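Local coordinates for endo-1,4-b-d-mannanase (Trichoderma reesei, PDB 1QNR), which hydrolyses internal beta-1,4-mannosidic bonds of mannans, as an endo-acting glycoside hydrolase of family 5, at residues C29-S43 and T91-L104. Sequence-based numbering, arbitrary orientation.
Sequences CSFLTNHADVDSTFS and TLDYVVQSAEQHNL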
loop_
_atom_site.group_PDB
_atom_site.type_symbol
_atom_site.label_atom_id
_atom_site.label_comp_id
_atom_site.label_asym_id
_atom_site.label_seq_id
_atom_site.Cartn_x
_atom_site.Cartn_y
_atom_site.Cartn_z
ATOM N N CYS A 29 7.416 9.131 -3.243
ATOM C CA CYS A 29 6.957 9.975 -4.347
ATOM C C CYS A 29 6.017 11.092 -3.870
ATOM O O CYS A 29 5.997 12.256 -4.324
ATOM C CB CYS A 29 6.182 9.015 -5.348
ATOM S SG CYS A 29 7.262 8.077 -6.572
ATOM N N SER A 30 5.215 10.757 -2.804
ATOM C CA SER A 30 4.255 11.740 -2.241
ATOM C C SER A 30 4.873 12.950 -1.566
ATOM O O SER A 30 4.117 13.908 -1.305
ATOM C CB SER A 30 3.440 11.035 -1.059
ATOM O OG SER A 30 2.795 9.907 -1.681
ATOM N N PHE A 31 6.180 12.911 -1.256
ATOM C CA PHE A 31 6.792 14.012 -0.488
ATOM C C PHE A 31 7.795 14.789 -1.357
ATOM O O PHE A 31 8.520 15.656 -0.842
ATOM C CB PHE A 31 7.505 13.399 0.763
ATOM C CG PHE A 31 6.633 12.455 1.582
ATOM C CD1 PHE A 31 5.277 12.777 1.808
ATOM C CD2 PHE A 31 7.206 11.348 2.208
ATOM C CE1 PHE A 31 4.493 11.870 2.590
ATOM C CE2 PHE A 31 6.443 10.524 3.022
ATOM C CZ PHE A 31 5.072 10.743 3.173
ATOM N N LEU A 32 7.864 14.490 -2.633
ATOM C CA LEU A 32 8.736 15.270 -3.557
ATOM C C LEU A 32 8.163 16.686 -3.715
ATOM O O LEU A 32 6.982 16.848 -4.072
ATOM C CB LEU A 32 8.795 14.544 -4.912
ATOM C CG LEU A 32 9.496 13.195 -4.890
ATOM C CD1 LEU A 32 9.308 12.472 -6.243
ATOM C CD2 LEU A 32 11.001 13.256 -4.567
ATOM N N THR A 33 9.012 17.718 -3.639
ATOM C CA THR A 33 8.496 19.090 -3.773
ATOM C C THR A 33 8.781 19.684 -5.149
ATOM O O THR A 33 8.140 20.691 -5.533
ATOM C CB THR A 33 9.100 20.069 -2.758
ATOM O OG1 THR A 33 10.526 20.113 -2.855
ATOM C CG2 THR A 33 8.597 19.724 -1.355
ATOM N N ASN A 34 9.694 19.103 -5.925
ATOM C CA ASN A 34 9.949 19.597 -7.270
ATOM C C ASN A 34 9.090 18.771 -8.247
ATOM O O ASN A 34 9.325 17.541 -8.360
ATOM C CB ASN A 34 11.469 19.451 -7.507
ATOM C CG ASN A 34 11.839 20.031 -8.853
ATOM O OD1 ASN A 34 11.016 20.347 -9.698
ATOM N ND2 ASN A 34 13.138 20.273 -9.043
ATOM N N HIS A 35 8.158 19.366 -8.977
ATOM C CA HIS A 35 7.322 18.637 -9.954
ATOM C C HIS A 35 8.125 17.908 -10.976
ATOM O O HIS A 35 7.719 16.800 -11.452
ATOM C CB HIS A 35 6.468 19.694 -10.742
ATOM C CG HIS A 35 5.428 20.283 -9.816
ATOM N ND1 HIS A 35 4.626 21.325 -10.246
ATOM C CD2 HIS A 35 5.079 19.999 -8.543
ATOM C CE1 HIS A 35 3.816 21.650 -9.242
ATOM N NE2 HIS A 35 4.057 20.879 -8.189
ATOM N N ALA A 36 9.286 18.380 -11.373
ATOM C CA ALA A 36 10.093 17.717 -12.381
ATOM C C ALA A 36 10.538 16.335 -11.883
ATOM O O ALA A 36 10.723 15.466 -12.706
ATOM C CB ALA A 36 11.341 18.531 -12.796
ATOM N N ASP A 37 10.727 16.186 -10.552
ATOM C CA ASP A 37 11.165 14.910 -9.997
ATOM C C ASP A 37 10.035 13.882 -9.929
ATOM O O ASP A 37 10.256 12.682 -10.162
ATOM C CB ASP A 37 11.779 15.141 -8.613
ATOM C CG ASP A 37 13.031 16.029 -8.625
ATOM O OD1 ASP A 37 13.622 16.242 -9.697
ATOM O OD2 ASP A 37 13.352 16.506 -7.493
ATOM N N VAL A 38 8.787 14.309 -9.722
ATOM C CA VAL A 38 7.649 13.377 -9.859
ATOM C C VAL A 38 7.515 12.986 -11.332
ATOM O O VAL A 38 7.378 11.755 -11.657
ATOM C CB VAL A 38 6.327 14.065 -9.408
ATOM C CG1 VAL A 38 5.114 13.164 -9.691
ATOM C CG2 VAL A 38 6.396 14.453 -7.930
ATOM N N ASP A 39 7.666 13.924 -12.288
ATOM C CA ASP A 39 7.441 13.584 -13.706
ATOM C C ASP A 39 8.535 12.656 -14.225
ATOM O O ASP A 39 8.231 11.675 -14.930
ATOM C CB ASP A 39 7.381 14.877 -14.540
ATOM C CG ASP A 39 6.021 15.596 -14.229
ATOM O OD1 ASP A 39 4.942 15.045 -13.959
ATOM O OD2 ASP A 39 6.043 16.772 -14.291
ATOM N N SER A 40 9.831 12.853 -13.818
ATOM C CA SER A 40 10.828 11.918 -14.356
ATOM C C SER A 40 10.649 10.520 -13.776
ATOM O O SER A 40 10.787 9.519 -14.488
ATOM C CB SER A 40 12.270 12.445 -14.166
ATOM O OG SER A 40 12.584 12.705 -12.807
ATOM N N THR A 41 10.316 10.414 -12.497
ATOM C CA THR A 41 10.138 9.102 -11.861
ATOM C C THR A 41 8.937 8.363 -12.486
ATOM O O THR A 41 9.026 7.167 -12.847
ATOM C CB THR A 41 9.912 9.310 -10.349
ATOM O OG1 THR A 41 11.075 10.004 -9.792
ATOM C CG2 THR A 41 9.759 7.958 -9.612
ATOM N N PHE A 42 7.789 9.068 -12.642
ATOM C CA PHE A 42 6.619 8.408 -13.260
ATOM C C PHE A 42 6.848 8.131 -14.734
ATOM O O PHE A 42 6.313 7.094 -15.251
ATOM C CB PHE A 42 5.345 9.238 -12.987
ATOM C CG PHE A 42 4.745 9.023 -11.627
ATOM C CD1 PHE A 42 5.354 8.309 -10.590
ATOM C CD2 PHE A 42 3.457 9.524 -11.399
ATOM C CE1 PHE A 42 4.701 8.077 -9.348
ATOM C CE2 PHE A 42 2.828 9.319 -10.190
ATOM C CZ PHE A 42 3.445 8.596 -9.154
ATOM N N SER A 43 7.634 8.944 -15.446
ATOM C CA SER A 43 7.974 8.583 -16.842
ATOM C C SER A 43 8.692 7.250 -16.883
ATOM O O SER A 43 8.421 6.328 -17.674
ATOM C CB SER A 43 8.810 9.734 -17.502
ATOM O OG SER A 43 9.149 9.352 -18.873
ATOM N N THR A 91 1.330 18.627 -2.514
ATOM C CA THR A 91 2.364 17.741 -3.042
ATOM C C THR A 91 1.675 16.452 -3.531
ATOM O O THR A 91 2.002 15.964 -4.628
ATOM C CB THR A 91 3.609 17.346 -2.163
ATOM O OG1 THR A 91 3.115 16.615 -0.995
ATOM C CG2 THR A 91 4.169 18.666 -1.601
ATOM N N LEU A 92 0.723 15.897 -2.728
ATOM C CA LEU A 92 -0.029 14.702 -3.234
ATOM C C LEU A 92 -0.951 15.053 -4.418
ATOM O O LEU A 92 -1.050 14.185 -5.344
ATOM C CB LEU A 92 -0.857 14.135 -2.064
ATOM C CG LEU A 92 -1.557 12.781 -2.320
ATOM C CD1 LEU A 92 -0.575 11.659 -2.669
ATOM C CD2 LEU A 92 -2.365 12.385 -1.059
ATOM N N ASP A 93 -1.439 16.300 -4.492
ATOM C CA ASP A 93 -2.274 16.618 -5.677
ATOM C C ASP A 93 -1.440 16.472 -6.962
ATOM O O ASP A 93 -1.931 16.029 -8.018
ATOM C CB ASP A 93 -2.773 18.076 -5.632
ATOM C CG ASP A 93 -3.777 18.394 -4.557
ATOM O OD1 ASP A 93 -4.387 17.476 -3.969
ATOM O OD2 ASP A 93 -4.020 19.626 -4.352
ATOM N N TYR A 94 -0.156 16.888 -6.943
ATOM C CA TYR A 94 0.684 16.781 -8.140
ATOM C C TYR A 94 0.948 15.335 -8.541
ATOM O O TYR A 94 1.070 14.961 -9.701
ATOM C CB TYR A 94 1.975 17.654 -8.042
ATOM C CG TYR A 94 2.602 17.737 -9.453
ATOM C CD1 TYR A 94 2.050 18.600 -10.418
ATOM C CD2 TYR A 94 3.629 16.898 -9.861
ATOM C CE1 TYR A 94 2.550 18.644 -11.715
ATOM C CE2 TYR A 94 4.121 16.939 -11.156
ATOM C CZ TYR A 94 3.583 17.807 -12.074
ATOM O OH TYR A 94 4.095 17.900 -13.376
ATOM N N VAL A 95 1.153 14.454 -7.493
ATOM C CA VAL A 95 1.309 13.024 -7.767
ATOM C C VAL A 95 0.101 12.464 -8.484
ATOM O O VAL A 95 0.258 11.701 -9.453
ATOM C CB VAL A 95 1.599 12.277 -6.414
ATOM C CG1 VAL A 95 1.629 10.757 -6.640
ATOM C CG2 VAL A 95 2.929 12.726 -5.854
ATOM N N VAL A 96 -1.103 12.823 -8.018
ATOM C CA VAL A 96 -2.304 12.343 -8.754
ATOM C C VAL A 96 -2.397 12.974 -10.162
ATOM O O VAL A 96 -2.698 12.221 -11.109
ATOM C CB VAL A 96 -3.565 12.695 -7.947
ATOM C CG1 VAL A 96 -4.846 12.326 -8.698
ATOM C CG2 VAL A 96 -3.521 12.004 -6.574
ATOM N N GLN A 97 -2.028 14.244 -10.334
ATOM C CA GLN A 97 -1.995 14.901 -11.655
ATOM C C GLN A 97 -1.050 14.156 -12.590
ATOM O O GLN A 97 -1.380 13.875 -13.758
ATOM C CB GLN A 97 -1.603 16.405 -11.487
ATOM C CG GLN A 97 -1.495 17.090 -12.863
ATOM C CD GLN A 97 -0.935 18.475 -12.914
ATOM O OE1 GLN A 97 -0.450 18.963 -14.021
ATOM N NE2 GLN A 97 -0.956 19.246 -11.871
ATOM N N SER A 98 0.161 13.804 -12.104
ATOM C CA SER A 98 1.180 13.094 -12.928
ATOM C C SER A 98 0.736 11.689 -13.251
ATOM O O SER A 98 0.979 11.127 -14.355
ATOM C CB SER A 98 2.532 13.147 -12.147
ATOM O OG SER A 98 3.545 12.564 -12.988
ATOM N N ALA A 99 0.064 10.989 -12.289
ATOM C CA ALA A 99 -0.463 9.624 -12.597
ATOM C C ALA A 99 -1.506 9.727 -13.713
ATOM O O ALA A 99 -1.520 8.890 -14.651
ATOM C CB ALA A 99 -1.088 9.019 -11.318
ATOM N N GLU A 100 -2.405 10.735 -13.659
ATOM C CA GLU A 100 -3.375 10.895 -14.761
ATOM C C GLU A 100 -2.648 11.114 -16.104
ATOM O O GLU A 100 -3.058 10.498 -17.130
ATOM C CB GLU A 100 -4.267 12.117 -14.466
ATOM C CG GLU A 100 -5.218 11.935 -13.262
ATOM C CD GLU A 100 -6.024 13.171 -12.940
ATOM O OE1 GLU A 100 -5.705 14.295 -13.361
ATOM O OE2 GLU A 100 -7.002 13.002 -12.172
ATOM N N GLN A 101 -1.596 11.910 -16.136
ATOM C CA GLN A 101 -0.896 12.195 -17.398
ATOM C C GLN A 101 -0.141 11.000 -17.929
ATOM O O GLN A 101 -0.014 10.835 -19.169
ATOM C CB GLN A 101 0.096 13.354 -17.142
ATOM C CG GLN A 101 1.070 13.727 -18.265
ATOM C CD GLN A 101 2.086 14.779 -17.755
ATOM O OE1 GLN A 101 1.640 15.737 -17.053
ATOM N NE2 GLN A 101 3.294 14.430 -18.113
ATOM N N HIS A 102 0.439 10.165 -17.050
ATOM C CA HIS A 102 1.270 9.023 -17.419
ATOM C C HIS A 102 0.465 7.731 -17.497
ATOM O O HIS A 102 1.067 6.652 -17.680
ATOM C CB HIS A 102 2.512 8.877 -16.501
ATOM C CG HIS A 102 3.558 9.958 -16.633
ATOM N ND1 HIS A 102 3.587 11.062 -15.827
ATOM C CD2 HIS A 102 4.622 10.099 -17.535
ATOM C CE1 HIS A 102 4.618 11.867 -16.191
ATOM N NE2 HIS A 102 5.189 11.281 -17.180
ATOM N N ASN A 103 -0.836 7.762 -17.302
ATOM C CA ASN A 103 -1.703 6.593 -17.368
ATOM C C ASN A 103 -1.318 5.545 -16.310
ATOM O O ASN A 103 -1.270 4.334 -16.627
ATOM C CB ASN A 103 -1.698 6.020 -18.828
ATOM C CG ASN A 103 -2.110 7.064 -19.883
ATOM O OD1 ASN A 103 -3.213 7.593 -19.749
ATOM N ND2 ASN A 103 -1.213 7.350 -20.823
ATOM N N LEU A 104 -1.031 6.048 -15.137
ATOM C CA LEU A 104 -0.731 5.127 -14.001
ATOM C C LEU A 104 -1.879 5.170 -12.967
ATOM O O LEU A 104 -2.593 6.183 -12.920
ATOM C CB LEU A 104 0.569 5.609 -13.270
ATOM C CG LEU A 104 1.867 5.402 -14.080
ATOM C CD1 LEU A 104 3.045 6.124 -13.397
ATOM C CD2 LEU A 104 2.195 3.923 -14.337
HETATM O O HOH W 1 4.513 17.072 -5.722
#
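Tyr94 carries its ring CG anti to the backbone N (chi1 -167°), while His35 and Asp39 both turn CG anti to their carbonyl carbons, a combination that brings imidazole, phenol and carboxylate together between helices 35-43 and 91-102. The His35 ring lies flat over one face of the Tyr94 ring, centroids 3.8 Å apart and planes only 4° from parallel, in a face-to-face stack that His35 CB extends over the same ring. At the phenol end, Tyr94 OH donates a hydrogen bond to Asp39 OD2 whose 2.4 Å is unusually short, its exact value doubtful. The other carboxylate oxygen, Asp39 OD1, offers its anti lone pair to Ser98 OG at 3.0 Å, so two hydroxyls one helical turn apart grip one carboxylate and limit its rotation. A leucine in place of Tyr94 would probably leave Asp39 OD2 without its donor and His35 without a flat stacking partner. Val38 fills in at the edge of the Tyr94 ring, its CG1 packing 3.6 Å from Ser98 CB. Phe42 is a knob in a hole formed by Val95, Ser98, Ala99 and His102; Leu104 CD1 covers one face of its ring, and Phe42 CB sits over a face of the His102 imidazole. His102 is steadied by its own helix through ND1 to Ser98 O, 3.0 Å. In the 3-10 turn that precedes helix 35-43, Ser30 O lies 2.9 Å from Thr91 OG1, whose single proton could go to Ser30 O or to Gly88 O, while a water sits within hydrogen-bonding distance of both Leu32 O and Thr91 O. The helices cross at -37° with axes 9.8 Å apart, neighbours on the outside of the TIM barrel; each precedes a strand of its parallel sheet, 52-54 and 105-109, and Leu106 of the latter packs against Ala99, while helix 138-155 meets Leu92 through Tyr155.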